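Local structure of NEDD8-conjugating enzyme UBC12 (Saccharomyces cerevisiae, 3O2U) at residues S63-V68 / N85-E90; R31-R36 / E90-E95. The protein accepts the ubiquitin-like protein NEDD8 (Rub1) from its E1 enzyme and catalyses its covalent attachment to other proteins, chiefly the cullin Cdc53. All blocks are in the same frame, centred on the assembly; numbering follows the deposited sequence.

Contact 1: residues S63-V68 / N85-E90; sequences SPKLEV and NLDFNE
Leu66 and Leu86 form a hydrogen-bonded pair in the antiparallel hairpin of strands 65-70 and 82-87, the two middle strands of the four-stranded sheet of the UBC fold. Leu66 N donates to Leu86 O at 2.9 Å, and Leu86 N returns the bond to Leu66 O. Beyond the strands, Phe88 N reaches Pro64 O at 3.1 Å with an almost straight N-H...O angle of 176°, so the ladder runs on by one rung into the loop.

One face of the sheet is polar. Lys65 and Asp87 run side by side and point the same way. CG of Lys65 stands opposite the backbone N (chi1 -178°), and bends at chi3 and chi4 swing the ammonium back over the carboxylate plane. In the given one of two Asp87 conformers this makes a salt bridge, Lys65 NZ to Asp87 OD1 at 2.8 Å. Glu67, extended, accepts a hydrogen bond at OE2 from Asn83 ND2, farther back on the same partner strand, and its CB approaches Asn85 OD1 loosely. The amide of Asn85 leans over the lysine chain, with ND2 4.0 Å from Lys65 CD.

The other face is apolar. Leu131 of helix 131-143 covers both leucines, and helix 29-39 adds Leu38 against Leu66. Val68 CG2 meets Leu86 CD1 at 3.7 Å. Toward the loop, Pro64 O lies at the edge of the Phe88 ring, while Leu66 turns CD1 obliquely onto the same ring, 3.6 Å from Phe88 CE2.

Contact 2: residues R31-R36 / E90-E95; sequences RIRLKR and EVYPIE
Glu90 OE2 is held by two nitrogens of one guanidinium: Arg31 NE at 2.8 Å and Arg31 NH2 at 3.0 Å. The grip is side-on. The oxygen lies in the guanidinium plane, yet the carboxylate is turned 65° against it; both nitrogens come from the same face, NE on the syn side and NH2 from higher above the plane. An extended arginine chain meets a glutamate bent at chi2 (-55°), whose OE1 is taken by Ser28. Arg31 NH1 bonds to the backbone oxygens of Ser57 and Asp59; an alanine here would probably leave the Glu90 carboxylate without its charged mate and those two carbonyls without this donor.

In this way the helix 29-39, the N-terminal helix of the UBC core, packs against the loop between strands 82-87 and 98-101. Tyr92 lies across the helix surface, its CE2 3.9 Å from Arg33 CG and 4.1 Å from Leu34 CA, and its hydroxyl hydrogen-bonds Asp37. A cis peptide bond precedes Pro93, and the proline CB sits over the centre of the Tyr92 ring. Arg33 bends at chi2 (70°), which carries its guanidinium past the tyrosine to the proline, where NH1 comes 3.4 Å from Pro93 CB. Its polar groups are buried but well supplied: NE pairs with Asp37, NH2 with Leu129 O and NH1 with Pro127 O.

How the contacts relate
Contact 1 is nested in the chain loop that contact 2 closes, and their centres lie about 10 Å apart. Glu90 belongs to both: it ends the segment that leaves the hairpin and begins the one that meets the helix. Leu34 joins them most closely, with its CD2 3.6 Å from Pro64 CB and its CD1 3.7 Å from Phe88 CE1. Phe88 also stacks edge-to-face with Tyr92, so one aromatic pair links the end of the hairpin to the loop that follows. Arg31 NH2, besides serving Glu90, packs 3.9 Å from Pro64 CD. Contact 1 pairs two strands of the sheet, contact 2 fixes helix 29-39 to the loop that leaves it, and both lie away from the predicted thioester-forming Cys117.

Contact 1: residues S63-V68 / N85-E90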
loop_
_atom_site.group_PDB
_atom_site.type_symbol
_atom_site.label_atom_id
_atom_site.label_comp_id
_atom_site.label_asym_id
_atom_site.label_seq_id
_atom_site.Cartn_x
_atom_site.Cartn_y
_atom_site.Cartn_z
ATOM N N SER A 63 6.565 13.317 3.065
ATOM C CA SER A 63 5.382 12.514 3.342
ATOM C C SER A 63 5.773 11.216 4.055
ATOM O O SER A 63 6.784 10.608 3.722
ATOM C CB SER A 63 4.636 12.226 2.042
ATOM O OG SER A 63 5.527 11.692 1.069
ATOM N N PRO A 64 4.999 10.819 5.079
ATOM C CA PRO A 64 5.301 9.539 5.724
ATOM C C PRO A 64 5.216 8.429 4.686
ATOM O O PRO A 64 4.398 8.496 3.758
ATOM C CB PRO A 64 4.184 9.398 6.765
ATOM C CG PRO A 64 3.736 10.829 7.038
ATOM C CD PRO A 64 3.844 11.497 5.700
ATOM N N LYS A 65 6.046 7.412 4.842
ATOM C CA LYS A 65 6.071 6.321 3.875
ATOM C C LYS A 65 6.434 5.019 4.579
ATOM O O LYS A 65 7.344 4.986 5.423
ATOM C CB LYS A 65 7.055 6.633 2.747
ATOM C CG LYS A 65 7.112 5.574 1.656
ATOM C CD LYS A 65 8.294 5.836 0.728
ATOM C CE LYS A 65 8.117 7.158 -0.007
ATOM N NZ LYS A 65 7.521 6.886 -1.336
ATOM N N LEU A 66 5.682 3.965 4.274
ATOM C CA LEU A 66 5.900 2.656 4.894
ATOM C C LEU A 66 6.153 1.645 3.793
ATOM O O LEU A 66 5.632 1.790 2.686
ATOM C CB LEU A 66 4.658 2.207 5.681
ATOM C CG LEU A 66 3.983 3.237 6.589
ATOM C CD1 LEU A 66 2.679 2.673 7.167
ATOM C CD2 LEU A 66 4.916 3.693 7.704
ATOM N N GLU A 67 6.941 0.624 4.105
ATOM C CA GLU A 67 7.072 -0.530 3.225
ATOM C C GLU A 67 6.369 -1.703 3.889
ATOM O O GLU A 67 6.648 -2.026 5.041
ATOM C CB GLU A 67 8.535 -0.903 3.001
ATOM C CG GLU A 67 8.699 -2.110 2.067
ATOM C CD GLU A 67 10.115 -2.630 2.017
ATOM O OE1 GLU A 67 10.859 -2.446 3.008
ATOM O OE2 GLU A 67 10.480 -3.236 0.986
ATOM N N VAL A 68 5.457 -2.340 3.167
ATOM C CA VAL A 68 4.733 -3.483 3.720
ATOM C C VAL A 68 5.129 -4.714 2.928
ATOM O O VAL A 68 5.004 -4.719 1.718
ATOM C CB VAL A 68 3.203 -3.300 3.618
ATOM C CG1 VAL A 68 2.488 -4.598 3.997
ATOM C CG2 VAL A 68 2.748 -2.175 4.522
ATOM N N ASN A 85 4.904 -0.140 -1.205
ATOM C CA ASN A 85 5.144 1.132 -0.542
ATOM C C ASN A 85 3.789 1.772 -0.300
ATOM O O ASN A 85 2.921 1.741 -1.176
ATOM C CB ASN A 85 5.999 2.052 -1.411
ATOM C CG ASN A 85 7.466 2.062 -1.002
ATOM O OD1 ASN A 85 7.851 1.485 0.014
ATOM N ND2 ASN A 85 8.291 2.717 -1.802
ATOM N N LEU A 86 3.597 2.320 0.892
ATOM C CA LEU A 86 2.388 3.083 1.200
ATOM C C LEU A 86 2.786 4.534 1.478
ATOM O O LEU A 86 3.542 4.793 2.425
ATOM C CB LEU A 86 1.679 2.498 2.428
ATOM C CG LEU A 86 0.835 1.220 2.261
ATOM C CD1 LEU A 86 1.669 0.056 1.759
ATOM C CD2 LEU A 86 0.211 0.871 3.581
ATOM N N ASP A 87 2.286 5.465 0.664
ATOM C CA ASP A 87 2.650 6.885 0.745
ATOM C C ASP A 87 1.458 7.721 1.228
ATOM O O ASP A 87 0.423 7.770 0.553
ATOM C CB ASP A 87 3.081 7.402 -0.633
ATOM C CG ASP A 87 4.200 6.582 -1.259
ATOM O OD1 ASP A 87 4.985 5.964 -0.525
ATOM O OD2 ASP A 87 4.305 6.560 -2.505
ATOM N N PHE A 88 1.613 8.387 2.364
ATOM C CA PHE A 88 0.526 9.133 2.994
ATOM C C PHE A 88 0.661 10.617 2.696
ATOM O O PHE A 88 1.755 11.157 2.756
ATOM C CB PHE A 88 0.569 8.926 4.505
ATOM C CG PHE A 88 0.340 7.512 4.919
ATOM C CD1 PHE A 88 -0.883 7.119 5.431
ATOM C CD2 PHE A 88 1.332 6.561 4.759
ATOM C CE1 PHE A 88 -1.105 5.808 5.784
ATOM C CE2 PHE A 88 1.122 5.247 5.114
ATOM C CZ PHE A 88 -0.099 4.869 5.633
ATOM N N ASN A 89 -0.446 11.274 2.371
ATOM C CA ASN A 89 -0.438 12.733 2.235
ATOM C C ASN A 89 -1.039 13.374 3.488
ATOM O O ASN A 89 -1.426 12.666 4.426
ATOM C CB ASN A 89 -1.168 13.161 0.958
ATOM C CG ASN A 89 -2.615 12.726 0.940
ATOM O OD1 ASN A 89 -3.245 12.578 1.989
ATOM N ND2 ASN A 89 -3.161 12.534 -0.259
ATOM N N GLU A 90 -1.123 14.702 3.518
ATOM C CA GLU A 90 -1.546 15.391 4.732
ATOM C C GLU A 90 -3.055 15.317 4.929
ATOM O O GLU A 90 -3.619 15.965 5.813
ATOM C CB GLU A 90 -1.056 16.847 4.735
ATOM C CG GLU A 90 0.450 16.973 4.975
ATOM C CD GLU A 90 0.881 16.280 6.264
ATOM O OE1 GLU A 90 0.496 16.765 7.353
ATOM O OE2 GLU A 90 1.592 15.244 6.192
#

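Contact 2: residues R31-R36 / E90-E95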
loop_
_atom_site.group_PDB
_atom_site.type_symbol
_atom_site.label_atom_id
_atom_site.label_comp_id
_atom_site.label_asym_id
_atom_site.label_seq_id
_atom_site.Cartn_x
_atom_site.Cartn_y
_atom_site.Cartn_z
ATOM N N ARG A 31 -0.694 13.080 10.618
ATOM C CA ARG A 31 0.433 12.339 11.198
ATOM C C ARG A 31 0.135 11.753 12.567
ATOM O O ARG A 31 0.588 10.651 12.883
ATOM C CB ARG A 31 1.709 13.203 11.209
ATOM C CG ARG A 31 2.146 13.479 9.788
ATOM C CD ARG A 31 3.379 14.342 9.617
ATOM N NE ARG A 31 3.502 14.663 8.195
ATOM C CZ ARG A 31 4.634 14.978 7.574
ATOM N NH1 ARG A 31 5.778 15.021 8.244
ATOM N NH2 ARG A 31 4.614 15.259 6.275
ATOM N N ILE A 32 -0.608 12.487 13.388
ATOM C CA ILE A 32 -1.067 11.960 14.674
ATOM C C ILE A 32 -1.935 10.719 14.489
ATOM O O ILE A 32 -1.824 9.759 15.239
ATOM C CB ILE A 32 -1.905 12.998 15.458
ATOM C CG1 ILE A 32 -1.019 14.162 15.910
ATOM C CG2 ILE A 32 -2.583 12.337 16.663
ATOM C CD1 ILE A 32 -1.749 15.180 16.750
ATOM N N ARG A 33 -2.814 10.749 13.495
ATOM C CA ARG A 33 -3.678 9.603 13.208
ATOM C C ARG A 33 -2.877 8.403 12.666
ATOM O O ARG A 33 -3.100 7.264 13.063
ATOM C CB ARG A 33 -4.779 10.013 12.225
ATOM C CG ARG A 33 -5.560 8.827 11.637
ATOM C CD ARG A 33 -6.472 8.115 12.676
ATOM N NE ARG A 33 -6.743 6.780 12.140
ATOM C CZ ARG A 33 -7.772 6.467 11.363
ATOM N NH1 ARG A 33 -8.726 7.364 11.121
ATOM N NH2 ARG A 33 -7.868 5.231 10.873
ATOM N N LEU A 34 -1.920 8.647 11.781
ATOM C CA LEU A 34 -1.062 7.559 11.329
ATOM C C LEU A 34 -0.224 6.965 12.485
ATOM O O LEU A 34 -0.060 5.746 12.570
ATOM C CB LEU A 34 -0.164 8.010 10.169
ATOM C CG LEU A 34 0.816 6.945 9.660
ATOM C CD1 LEU A 34 0.116 5.645 9.284
ATOM C CD2 LEU A 34 1.637 7.475 8.479
ATOM N N LYS A 35 0.318 7.805 13.363
ATOM C CA LYS A 35 1.032 7.268 14.543
ATOM C C LYS A 35 0.142 6.324 15.366
ATOM O O LYS A 35 0.577 5.266 15.814
ATOM C CB LYS A 35 1.522 8.398 15.445
ATOM C CG LYS A 35 2.750 9.126 14.943
ATOM C CD LYS A 35 3.036 10.333 15.827
ATOM C CE LYS A 35 3.426 9.902 17.242
ATOM N NZ LYS A 35 4.604 8.991 17.240
ATOM N N ARG A 36 -1.105 6.731 15.570
ATOM C CA ARG A 36 -2.072 5.931 16.307
ATOM C C ARG A 36 -2.358 4.597 15.583
ATOM O O ARG A 36 -2.413 3.544 16.203
ATOM C CB ARG A 36 -3.323 6.786 16.584
ATOM C CG ARG A 36 -4.686 6.201 16.265
ATOM C CD ARG A 36 -5.800 7.246 16.537
ATOM N NE ARG A 36 -7.116 6.847 16.032
ATOM C CZ ARG A 36 -8.185 7.640 15.992
ATOM N NH1 ARG A 36 -8.114 8.890 16.429
ATOM N NH2 ARG A 36 -9.330 7.183 15.509
ATOM N N GLU A 90 -1.123 14.702 3.518
ATOM C CA GLU A 90 -1.546 15.391 4.732
ATOM C C GLU A 90 -3.055 15.317 4.929
ATOM O O GLU A 90 -3.619 15.965 5.813
ATOM C CB GLU A 90 -1.056 16.847 4.735
ATOM C CG GLU A 90 0.450 16.973 4.975
ATOM C CD GLU A 90 0.881 16.280 6.264
ATOM O OE1 GLU A 90 0.496 16.765 7.353
ATOM O OE2 GLU A 90 1.592 15.244 6.192
ATOM N N VAL A 91 -3.703 14.504 4.112
ATOM C CA VAL A 91 -5.155 14.419 4.122
ATOM C C VAL A 91 -5.669 13.058 4.633
ATOM O O VAL A 91 -6.868 12.805 4.689
ATOM C CB VAL A 91 -5.709 14.867 2.746
ATOM C CG1 VAL A 91 -6.796 13.967 2.236
ATOM C CG2 VAL A 91 -6.170 16.337 2.835
ATOM N N TYR A 92 -4.744 12.201 5.058
ATOM C CA TYR A 92 -5.112 11.005 5.822
ATOM C C TYR A 92 -5.793 11.438 7.126
ATOM O O TYR A 92 -5.320 12.355 7.800
ATOM C CB TYR A 92 -3.858 10.190 6.131
ATOM C CG TYR A 92 -4.127 8.817 6.682
ATOM C CD1 TYR A 92 -4.726 7.843 5.892
ATOM C CD2 TYR A 92 -3.763 8.484 7.989
ATOM C CE1 TYR A 92 -4.969 6.577 6.390
ATOM C CE2 TYR A 92 -4.001 7.212 8.495
ATOM C CZ TYR A 92 -4.600 6.263 7.684
ATOM O OH TYR A 92 -4.847 4.992 8.152
ATOM N N PRO A 93 -6.884 10.765 7.515
ATOM C CA PRO A 93 -7.503 9.564 6.944
ATOM C C PRO A 93 -8.645 9.854 5.968
ATOM O O PRO A 93 -9.390 8.945 5.630
ATOM C CB PRO A 93 -8.093 8.888 8.186
ATOM C CG PRO A 93 -8.536 10.030 9.020
ATOM C CD PRO A 93 -7.623 11.216 8.710
ATOM N N ILE A 94 -8.799 11.099 5.533
ATOM C CA ILE A 94 -9.872 11.394 4.598
ATOM C C ILE A 94 -9.583 10.644 3.308
ATOM O O ILE A 94 -10.485 10.096 2.671
ATOM C CB ILE A 94 -10.000 12.908 4.345
ATOM C CG1 ILE A 94 -10.444 13.624 5.629
ATOM C CG2 ILE A 94 -10.966 13.177 3.219
ATOM C CD1 ILE A 94 -10.395 15.154 5.529
ATOM N N GLU A 95 -8.309 10.631 2.937
ATOM C CA GLU A 95 -7.811 9.817 1.833
ATOM C C GLU A 95 -6.874 8.750 2.380
ATOM O O GLU A 95 -6.093 9.025 3.292
ATOM C CB GLU A 95 -7.034 10.677 0.837
ATOM C CG GLU A 95 -7.871 11.756 0.172
ATOM C CD GLU A 95 -8.233 11.427 -1.248
ATOM O OE1 GLU A 95 -7.319 11.067 -2.025
ATOM O OE2 GLU A 95 -9.433 11.540 -1.589
#